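Local coordinates for protein phosphoribosylaminoimidazole-succinocarboxamide synthase (Pyrococcus horikoshii, PDB 3U55) that catalyses the ATP-dependent ligation of L-aspartate to the carboxylate of carboxyaminoimidazole ribonucleotide, a step of de novo purine biosynthesis that yields SAICAR, at residues R206-D211 with I221-E226. Sequence-based numbering, arbitrary orientation.
With SO4 (sulfate ion), chain C.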
loop_
_atom_site.group_PDB
_atom_site.type_symbol
_atom_site.label_atom_id
_atom_site.label_comp_id
_atom_site.label_asym_id
_atom_site.label_seq_id
_atom_site.Cartn_x
_atom_site.Cartn_y
_atom_site.Cartn_z
ATOM N N ARG A 206 -18.509 8.572 20.596
ATOM C CA ARG A 206 -18.033 9.902 20.205
ATOM C C ARG A 206 -16.512 10.040 20.348
ATOM O O ARG A 206 -15.891 9.414 21.224
ATOM C CB ARG A 206 -18.788 11.017 20.944
ATOM C CG ARG A 206 -18.224 11.417 22.293
ATOM C CD ARG A 206 -19.073 12.532 22.908
ATOM N NE ARG A 206 -18.247 13.586 23.497
ATOM C CZ ARG A 206 -17.751 13.566 24.732
ATOM N NH1 ARG A 206 -17.989 12.541 25.544
ATOM N NH2 ARG A 206 -17.013 14.580 25.159
ATOM N N SER A 207 -15.938 10.869 19.477
ATOM C CA SER A 207 -14.490 11.053 19.380
ATOM C C SER A 207 -13.942 11.796 20.583
ATOM O O SER A 207 -14.476 12.835 20.980
ATOM C CB SER A 207 -14.132 11.816 18.102
ATOM O OG SER A 207 -14.425 11.054 16.941
ATOM N N LEU A 208 -12.878 11.249 21.161
ATOM C CA LEU A 208 -12.155 11.910 22.235
ATOM C C LEU A 208 -10.689 12.009 21.812
ATOM O O LEU A 208 -9.797 11.480 22.473
ATOM C CB LEU A 208 -12.313 11.125 23.538
ATOM C CG LEU A 208 -13.722 11.047 24.145
ATOM C CD1 LEU A 208 -13.770 10.041 25.287
ATOM C CD2 LEU A 208 -14.183 12.428 24.611
ATOM N N ASP A 209 -10.471 12.695 20.690
ATOM C CA ASP A 209 -9.183 12.728 20.005
ATOM C C ASP A 209 -9.115 13.897 19.027
ATOM O O ASP A 209 -9.996 14.765 19.012
ATOM C CB ASP A 209 -8.948 11.405 19.257
ATOM C CG ASP A 209 -10.085 11.062 18.296
ATOM O OD1 ASP A 209 -10.467 9.877 18.214
ATOM O OD2 ASP A 209 -10.603 11.979 17.628
ATOM N N LYS A 210 -8.073 13.899 18.199
ATOM C CA LYS A 210 -7.844 14.959 17.223
ATOM C C LYS A 210 -8.977 15.157 16.193
ATOM O O LYS A 210 -9.066 16.220 15.582
ATOM C CB LYS A 210 -6.508 14.718 16.515
ATOM C CG LYS A 210 -5.908 15.945 15.846
ATOM C CD LYS A 210 -4.621 15.554 15.142
ATOM C CE LYS A 210 -4.008 16.719 14.426
ATOM N NZ LYS A 210 -2.768 16.330 13.684
ATOM N N ASP A 211 -9.835 14.153 16.005
ATOM C CA ASP A 211 -10.979 14.280 15.079
ATOM C C ASP A 211 -11.966 15.373 15.515
ATOM O O ASP A 211 -12.713 15.911 14.692
ATOM C CB ASP A 211 -11.714 12.946 14.895
ATOM C CG ASP A 211 -11.059 12.042 13.848
ATOM O OD1 ASP A 211 -10.229 12.519 13.043
ATOM O OD2 ASP A 211 -11.403 10.846 13.815
ATOM N N ILE A 221 -9.898 20.668 23.831
ATOM C CA ILE A 221 -9.305 20.602 25.164
ATOM C C ILE A 221 -10.179 19.780 26.119
ATOM O O ILE A 221 -9.672 18.941 26.866
ATOM C CB ILE A 221 -8.982 22.015 25.726
ATOM C CG1 ILE A 221 -7.731 22.586 25.043
ATOM C CG2 ILE A 221 -8.813 21.988 27.249
ATOM C CD1 ILE A 221 -6.464 21.724 25.191
ATOM N N GLU A 222 -11.491 20.003 26.065
ATOM C CA GLU A 222 -12.427 19.238 26.897
ATOM C C GLU A 222 -12.379 17.737 26.591
ATOM O O GLU A 222 -12.430 16.919 27.511
ATOM C CB GLU A 222 -13.856 19.781 26.779
ATOM C CG GLU A 222 -14.037 21.209 27.305
ATOM C CD GLU A 222 -13.451 21.417 28.696
ATOM O OE1 GLU A 222 -12.518 22.242 28.827
ATOM O OE2 GLU A 222 -13.913 20.753 29.652
ATOM N N ALA A 223 -12.265 17.388 25.309
ATOM C CA ALA A 223 -12.156 15.989 24.890
ATOM C C ALA A 223 -10.866 15.344 25.413
ATOM O O ALA A 223 -10.894 14.227 25.930
ATOM C CB ALA A 223 -12.253 15.867 23.369
ATOM N N TYR A 224 -9.747 16.064 25.302
ATOM C CA TYR A 224 -8.444 15.561 25.754
ATOM C C TYR A 224 -8.379 15.460 27.280
ATOM O O TYR A 224 -7.738 14.551 27.819
ATOM C CB TYR A 224 -7.300 16.445 25.233
ATOM C CG TYR A 224 -6.907 16.255 23.773
ATOM C CD1 TYR A 224 -7.867 16.012 22.781
ATOM C CD2 TYR A 224 -5.571 16.356 23.379
ATOM C CE1 TYR A 224 -7.504 15.859 21.437
ATOM C CE2 TYR A 224 -5.198 16.204 22.045
ATOM C CZ TYR A 224 -6.167 15.960 21.080
ATOM O OH TYR A 224 -5.791 15.805 19.763
ATOM N N LYS A 225 -9.040 16.395 27.967
ATOM C CA LYS A 225 -9.160 16.348 29.429
ATOM C C LYS A 225 -9.932 15.109 29.866
ATOM O O LYS A 225 -9.552 14.447 30.835
ATOM C CB LYS A 225 -9.876 17.589 29.969
ATOM C CG LYS A 225 -9.021 18.839 30.078
ATOM C CD LYS A 225 -9.876 20.017 30.541
ATOM C CE LYS A 225 -9.035 21.234 30.869
ATOM N NZ LYS A 225 -9.876 22.390 31.294
ATOM N N GLU A 226 -11.011 14.811 29.145
ATOM C CA GLU A 226 -11.889 13.685 29.457
ATOM C C GLU A 226 -11.106 12.376 29.390
ATOM O O GLU A 226 -11.213 11.540 30.287
ATOM C CB GLU A 226 -13.081 13.655 28.494
ATOM C CG GLU A 226 -14.442 13.539 29.178
ATOM C CD GLU A 226 -14.943 12.112 29.282
ATOM O OE1 GLU A 226 -14.941 11.554 30.403
ATOM O OE2 GLU A 226 -15.350 11.552 28.241
HETATM S S SO4 C . -3.603 15.078 9.933
HETATM O O1 SO4 C . -3.897 15.425 11.318
HETATM O O2 SO4 C . -2.525 15.933 9.448
HETATM O O3 SO4 C . -3.190 13.678 9.874
HETATM O O4 SO4 C . -4.799 15.285 9.116
#
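The loop leaving strand 197-201 folds against helix 220-232 just before it turns into the short helix 211-214, with Leu-208 and Tyr-224 making the main contacts. The CD2 methyl of Leu-208 rests on the CB methyl of Ala-223 at 4.1 Å, while Leu-208 CD1 lies 3.7 Å from Glu-226 OE2. The same CD2 also sits over one face of the Arg-206 guanidinium, offset toward its rim. Arg-206 makes a long salt bridge, NH1 to Glu-226 OE2 at 3.9 Å, with guanidinium and carboxylate planes only 13° apart; the stronger partner of this OE2 is Arg-230, one turn further along the helix. At the opposite end of the contact the Tyr-224 ring reaches the backbone at Asp-209, CE1 3.5 Å from Asp-209 C, with Asp-209 O in plane at the ring edge. Asp-209 caps the turn into helix 211-214: its OD2 accepts from Asp-211 N at 2.8 Å, and Asp-209 OD1 accepts from Phe-199 N of the preceding strand. Tyr-224 OH, 3.5 Å from Lys-210 CB, is hydrogen-bonded to Asp-195. A leucine in place of Tyr-224 would probably leave Asp-195 without this hydroxyl and open a gap beside the Asp-209 carbonyl. With CG anti to the backbone N (chi1 -160°), the extended Lys-210 chain carries NZ to Thr-32 O and to sulfate O1, 2.8 Å away; Arg-214 and Phe-34 N hold the same anion, probably from the crystallisation liquor.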